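Local coordinates for putative hemin storage protein (Bordetella bronchiseptica, PDB 6AU1) that cleaves deacetylated poly-beta-1,6-N-acetylglucosamine, a biofilm polysaccharide, through the glycoside hydrolase domain that this chain represents, at residues L97-V111 with P127-I141. Residues are numbered along the deposited sequence; the frame is centred on the assembly and turned at random.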
loop_
_atom_site.group_PDB
_atom_site.type_symbol
_atom_site.label_atom_id
_atom_site.label_comp_id
_atom_site.label_asym_id
_atom_site.label_seq_id
_atom_site.Cartn_x
_atom_site.Cartn_y
_atom_site.Cartn_z
ATOM N N LEU A 97 0.288 8.038 5.545
ATOM C CA LEU A 97 0.779 9.384 5.867
ATOM C C LEU A 97 0.318 10.484 4.916
ATOM O O LEU A 97 0.155 11.638 5.340
ATOM C CB LEU A 97 2.313 9.402 5.873
ATOM C CG LEU A 97 3.037 8.419 6.787
ATOM C CD1 LEU A 97 4.533 8.646 6.600
ATOM C CD2 LEU A 97 2.610 8.615 8.240
ATOM N N THR A 98 0.142 10.161 3.631
ATOM C CA THR A 98 -0.109 11.218 2.637
ATOM C C THR A 98 -1.577 11.647 2.590
ATOM O O THR A 98 -2.388 11.049 1.880
ATOM C CB THR A 98 0.311 10.804 1.205
ATOM O OG1 THR A 98 -0.421 9.638 0.788
ATOM C CG2 THR A 98 1.812 10.534 1.124
ATOM N N PHE A 99 -1.891 12.670 3.374
ATOM C CA PHE A 99 -3.188 13.332 3.334
ATOM C C PHE A 99 -2.942 14.819 3.258
ATOM O O PHE A 99 -2.411 15.403 4.202
ATOM C CB PHE A 99 -4.023 12.979 4.565
ATOM C CG PHE A 99 -4.286 11.516 4.699
ATOM C CD1 PHE A 99 -5.364 10.931 4.034
ATOM C CD2 PHE A 99 -3.444 10.713 5.462
ATOM C CE1 PHE A 99 -5.602 9.558 4.142
ATOM C CE2 PHE A 99 -3.675 9.348 5.578
ATOM C CZ PHE A 99 -4.762 8.768 4.915
ATOM N N SER A 100 -3.307 15.423 2.133
ATOM C CA SER A 100 -3.081 16.852 1.931
ATOM C C SER A 100 -4.291 17.637 2.430
ATOM O O SER A 100 -5.134 18.082 1.654
ATOM C CB SER A 100 -2.790 17.144 0.457
ATOM O OG SER A 100 -1.550 16.545 0.078
ATOM N N VAL A 101 -4.363 17.774 3.748
ATOM C CA VAL A 101 -5.426 18.496 4.414
ATOM C C VAL A 101 -5.426 19.970 4.001
ATOM O O VAL A 101 -4.395 20.517 3.604
ATOM C CB VAL A 101 -5.285 18.386 5.953
ATOM C CG1 VAL A 101 -5.396 16.942 6.387
ATOM C CG2 VAL A 101 -3.942 18.977 6.419
ATOM N N PRO A 102 -6.593 20.614 4.073
ATOM C CA PRO A 102 -6.680 22.028 3.688
ATOM C C PRO A 102 -6.036 22.948 4.715
ATOM O O PRO A 102 -5.886 22.556 5.867
ATOM C CB PRO A 102 -8.188 22.280 3.604
ATOM C CG PRO A 102 -8.806 21.238 4.458
ATOM C CD PRO A 102 -7.903 20.032 4.407
ATOM N N PRO A 103 -5.645 24.164 4.299
ATOM C CA PRO A 103 -5.123 25.132 5.268
ATOM C C PRO A 103 -6.120 25.336 6.412
ATOM O O PRO A 103 -7.327 25.301 6.183
ATOM C CB PRO A 103 -4.960 26.412 4.438
ATOM C CG PRO A 103 -4.839 25.933 3.025
ATOM C CD PRO A 103 -5.703 24.716 2.934
ATOM N N GLY A 104 -5.633 25.510 7.632
ATOM C CA GLY A 104 -6.544 25.667 8.752
ATOM C C GLY A 104 -6.825 24.356 9.465
ATOM O O GLY A 104 -7.257 24.354 10.617
ATOM N N ASN A 105 -6.601 23.238 8.781
ATOM C CA ASN A 105 -6.562 21.944 9.457
ATOM C C ASN A 105 -5.372 21.941 10.414
ATOM O O ASN A 105 -4.300 22.414 10.056
ATOM C CB ASN A 105 -6.440 20.807 8.446
ATOM C CG ASN A 105 -6.542 19.435 9.088
ATOM O OD1 ASN A 105 -5.574 18.925 9.648
ATOM N ND2 ASN A 105 -7.720 18.829 8.999
ATOM N N PRO A 106 -5.552 21.401 11.630
ATOM C CA PRO A 106 -4.468 21.379 12.625
ATOM C C PRO A 106 -3.191 20.703 12.125
ATOM O O PRO A 106 -2.100 21.048 12.582
ATOM C CB PRO A 106 -5.072 20.579 13.786
ATOM C CG PRO A 106 -6.540 20.698 13.616
ATOM C CD PRO A 106 -6.791 20.791 12.144
ATOM N N ALA A 107 -3.319 19.756 11.203
ATOM C CA ALA A 107 -2.149 19.038 10.703
ATOM C C ALA A 107 -1.529 19.698 9.472
ATOM O O ALA A 107 -0.542 19.191 8.943
ATOM C CB ALA A 107 -2.510 17.594 10.388
ATOM N N TYR A 108 -2.102 20.810 9.008
ATOM C CA TYR A 108 -1.615 21.419 7.767
ATOM C C TYR A 108 -0.136 21.775 7.862
ATOM O O TYR A 108 0.283 22.509 8.765
ATOM C CB TYR A 108 -2.420 22.675 7.409
ATOM C CG TYR A 108 -1.963 23.326 6.118
ATOM C CD1 TYR A 108 -2.360 22.817 4.889
ATOM C CD2 TYR A 108 -1.133 24.448 6.127
ATOM C CE1 TYR A 108 -1.948 23.396 3.705
ATOM C CE2 TYR A 108 -0.711 25.036 4.940
ATOM C CZ TYR A 108 -1.123 24.500 3.733
ATOM O OH TYR A 108 -0.726 25.064 2.544
ATOM N N GLY A 109 0.648 21.250 6.927
ATOM C CA GLY A 109 2.061 21.574 6.841
ATOM C C GLY A 109 2.938 20.794 7.804
ATOM O O GLY A 109 4.152 20.985 7.824
ATOM N N LYS A 110 2.327 19.932 8.616
ATOM C CA LYS A 110 3.075 19.145 9.596
ATOM C C LYS A 110 3.556 17.870 8.921
ATOM O O LYS A 110 3.114 16.761 9.245
ATOM C CB LYS A 110 2.220 18.830 10.830
ATOM C CG LYS A 110 1.606 20.061 11.493
ATOM C CD LYS A 110 2.662 21.125 11.791
ATOM C CE LYS A 110 2.046 22.283 12.578
ATOM N NZ LYS A 110 3.018 23.405 12.760
ATOM N N VAL A 111 4.473 18.056 7.976
ATOM C CA VAL A 111 4.909 16.990 7.093
ATOM C C VAL A 111 6.299 16.489 7.462
ATOM O O VAL A 111 7.035 17.153 8.206
ATOM C CB VAL A 111 4.930 17.460 5.623
ATOM C CG1 VAL A 111 3.502 17.773 5.145
ATOM C CG2 VAL A 111 5.846 18.690 5.462
ATOM N N PRO A 127 6.443 14.503 -0.839
ATOM C CA PRO A 127 6.620 15.636 0.073
ATOM C C PRO A 127 5.395 15.881 0.954
ATOM O O PRO A 127 5.519 16.596 1.951
ATOM C CB PRO A 127 6.834 16.831 -0.871
ATOM C CG PRO A 127 7.230 16.244 -2.174
ATOM C CD PRO A 127 6.574 14.894 -2.252
ATOM N N THR A 128 4.245 15.310 0.589
ATOM C CA THR A 128 3.012 15.521 1.342
ATOM C C THR A 128 2.801 14.543 2.500
ATOM O O THR A 128 1.787 14.639 3.201
ATOM C CB THR A 128 1.766 15.424 0.422
ATOM O OG1 THR A 128 1.583 14.059 0.022
ATOM C CG2 THR A 128 1.930 16.319 -0.817
ATOM N N ARG A 129 3.719 13.587 2.697
ATOM C CA ARG A 129 3.609 12.698 3.858
ATOM C C ARG A 129 3.505 13.518 5.142
ATOM O O ARG A 129 4.416 14.294 5.462
ATOM C CB ARG A 129 4.827 11.756 3.973
ATOM C CG ARG A 129 4.851 10.564 3.007
ATOM C CD ARG A 129 6.285 9.986 2.954
ATOM N NE ARG A 129 7.202 11.027 2.465
ATOM C CZ ARG A 129 8.504 11.092 2.738
ATOM N NH1 ARG A 129 9.084 10.163 3.492
ATOM N NH2 ARG A 129 9.227 12.096 2.252
ATOM N N LEU A 130 2.413 13.347 5.878
ATOM C CA LEU A 130 2.322 13.956 7.199
ATOM C C LEU A 130 3.336 13.278 8.118
ATOM O O LEU A 130 3.644 12.093 7.948
ATOM C CB LEU A 130 0.903 13.829 7.767
ATOM C CG LEU A 130 -0.151 14.675 7.048
ATOM C CD1 LEU A 130 -1.540 14.337 7.577
ATOM C CD2 LEU A 130 0.167 16.153 7.256
ATOM N N SER A 131 3.866 14.025 9.081
ATOM C CA SER A 131 4.776 13.450 10.069
ATOM C C SER A 131 4.040 12.679 11.156
ATOM O O SER A 131 3.294 13.266 11.939
ATOM C CB SER A 131 5.616 14.539 10.729
ATOM O OG SER A 131 6.454 13.964 11.722
ATOM N N PRO A 132 4.262 11.359 11.236
ATOM C CA PRO A 132 3.575 10.603 12.290
ATOM C C PRO A 132 4.173 10.877 13.672
ATOM O O PRO A 132 3.660 10.368 14.665
ATOM C CB PRO A 132 3.788 9.144 11.871
ATOM C CG PRO A 132 5.114 9.175 11.159
ATOM C CD PRO A 132 5.147 10.503 10.424
ATOM N N PHE A 133 5.240 11.676 13.727
ATOM C CA PHE A 133 5.812 12.112 15.000
ATOM C C PHE A 133 5.120 13.355 15.576
ATOM O O PHE A 133 5.302 13.681 16.750
ATOM C CB PHE A 133 7.316 12.387 14.830
ATOM C CG PHE A 133 8.096 11.186 14.372
ATOM C CD1 PHE A 133 8.556 10.250 15.292
ATOM C CD2 PHE A 133 8.355 10.982 13.027
ATOM C CE1 PHE A 133 9.273 9.133 14.879
ATOM C CE2 PHE A 133 9.070 9.871 12.604
ATOM C CZ PHE A 133 9.525 8.944 13.532
ATOM N N HIS A 134 4.337 14.052 14.753
ATOM C CA HIS A 134 3.623 15.245 15.207
ATOM C C HIS A 134 2.252 14.853 15.757
ATOM O O HIS A 134 1.478 14.188 15.074
ATOM C CB HIS A 134 3.460 16.249 14.065
ATOM C CG HIS A 134 3.102 17.627 14.527
ATOM N ND1 HIS A 134 1.856 17.949 15.023
ATOM C CD2 HIS A 134 3.833 18.767 14.578
ATOM C CE1 HIS A 134 1.835 19.227 15.358
ATOM N NE2 HIS A 134 3.023 19.746 15.100
ATOM N N PRO A 135 1.956 15.248 17.004
ATOM C CA PRO A 135 0.699 14.844 17.646
ATOM C C PRO A 135 -0.557 15.267 16.883
ATOM O O PRO A 135 -1.544 14.527 16.923
ATOM C CB PRO A 135 0.759 15.535 19.016
ATOM C CG PRO A 135 1.836 16.575 18.894
ATOM C CD PRO A 135 2.814 16.031 17.909
ATOM N N ASP A 136 -0.538 16.412 16.200
ATOM C CA ASP A 136 -1.734 16.839 15.462
ATOM C C ASP A 136 -1.910 16.033 14.172
ATOM O O ASP A 136 -3.031 15.676 13.806
ATOM C CB ASP A 136 -1.684 18.331 15.147
ATOM C CG ASP A 136 -1.740 19.191 16.395
ATOM O OD1 ASP A 136 -2.452 18.817 17.352
ATOM O OD2 ASP A 136 -1.063 20.233 16.417
ATOM N N ALA A 137 -0.811 15.732 13.490
ATOM C CA ALA A 137 -0.880 14.866 12.312
ATOM C C ALA A 137 -1.309 13.450 12.704
ATOM O O ALA A 137 -2.116 12.821 12.025
ATOM C CB ALA A 137 0.468 14.828 11.584
ATOM N N HIS A 138 -0.740 12.954 13.799
ATOM C CA HIS A 138 -1.080 11.629 14.326
ATOM C C HIS A 138 -2.592 11.516 14.563
ATOM O O HIS A 138 -3.239 10.536 14.152
ATOM C CB HIS A 138 -0.293 11.397 15.616
ATOM C CG HIS A 138 -0.289 9.984 16.106
ATOM N ND1 HIS A 138 -1.356 9.426 16.778
ATOM C CD2 HIS A 138 0.681 9.040 16.083
ATOM C CE1 HIS A 138 -1.055 8.182 17.115
ATOM N NE2 HIS A 138 0.180 7.930 16.718
ATOM N N ARG A 139 -3.161 12.536 15.200
ATOM C CA ARG A 139 -4.584 12.524 15.518
ATOM C C ARG A 139 -5.440 12.639 14.262
ATOM O O ARG A 139 -6.452 11.951 14.132
ATOM C CB ARG A 139 -4.943 13.661 16.480
ATOM C CG ARG A 139 -6.406 13.630 16.930
ATOM C CD ARG A 139 -6.729 14.806 17.846
ATOM N NE ARG A 139 -6.716 16.073 17.117
ATOM C CZ ARG A 139 -5.725 16.959 17.160
ATOM N NH1 ARG A 139 -4.654 16.730 17.912
ATOM N NH2 ARG A 139 -5.810 18.079 16.453
ATOM N N VAL A 140 -5.042 13.518 13.345
ATOM C CA VAL A 140 -5.839 13.739 12.140
ATOM C C VAL A 140 -5.882 12.460 11.296
ATOM O O VAL A 140 -6.959 12.058 10.844
ATOM C CB VAL A 140 -5.298 14.924 11.305
ATOM C CG1 VAL A 140 -5.887 14.905 9.890
ATOM C CG2 VAL A 140 -5.613 16.238 12.007
ATOM N N ILE A 141 -4.739 11.801 11.120
ATOM C CA ILE A 141 -4.721 10.537 10.381
ATOM C C ILE A 141 -5.598 9.505 11.090
ATOM O O ILE A 141 -6.371 8.779 10.461
ATOM C CB ILE A 141 -3.289 9.988 10.222
ATOM C CG1 ILE A 141 -2.462 10.944 9.355
ATOM C CG2 ILE A 141 -3.316 8.608 9.586
ATOM C CD1 ILE A 141 -0.950 10.654 9.408
HETATM O O HOH W 1 0.164 16.745 3.840
HETATM O O HOH W 2 -1.094 13.803 0.265
HETATM O O HOH W 3 -0.918 22.118 14.507
HETATM O O HOH W 4 4.509 22.363 14.857
#
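Lys-110 lies across one face of the His-134 ring in a CH-pi contact, its CG 3.9 Å from the ring centroid and 7° off the normal. A bend at chi2 (-52°) keeps the aliphatic chain over the imidazole, and water 4 joins Lys-110 NZ to His-134 NE2. The other ring nitrogen is used too: His-134 ND1 accepts from Asp-136 N at 3.1 Å, capping the start of helix 135-151. The backbone of Lys-110 is held as well: its O accepts from Ser-131 N at 2.8 Å, nearly straight and on a lone pair. Leu-130 N reaches Leu-97 O at 2.9 Å from above the carbonyl plane, and the Leu-130 side chain packs between the two arms of the loop, CD1 against Phe-99 O and CD2 3.5 Å from Ala-107 O. Ala-107 CB rests on the helix at Ala-137 CA and Val-140 CG2, while Ile-141 CG1 meets the Phe-99 ring obliquely. Water 1 links Phe-99 O to Thr-128 O. This long loop after strand 89-94 of the TIM-barrel-like domain folds back on its returning arm, 127-134, and on the first turns of helix 135-151. With ND1 an acceptor, His-134 is probably neutral, a state the nearby Lys-110 ammonium would favour.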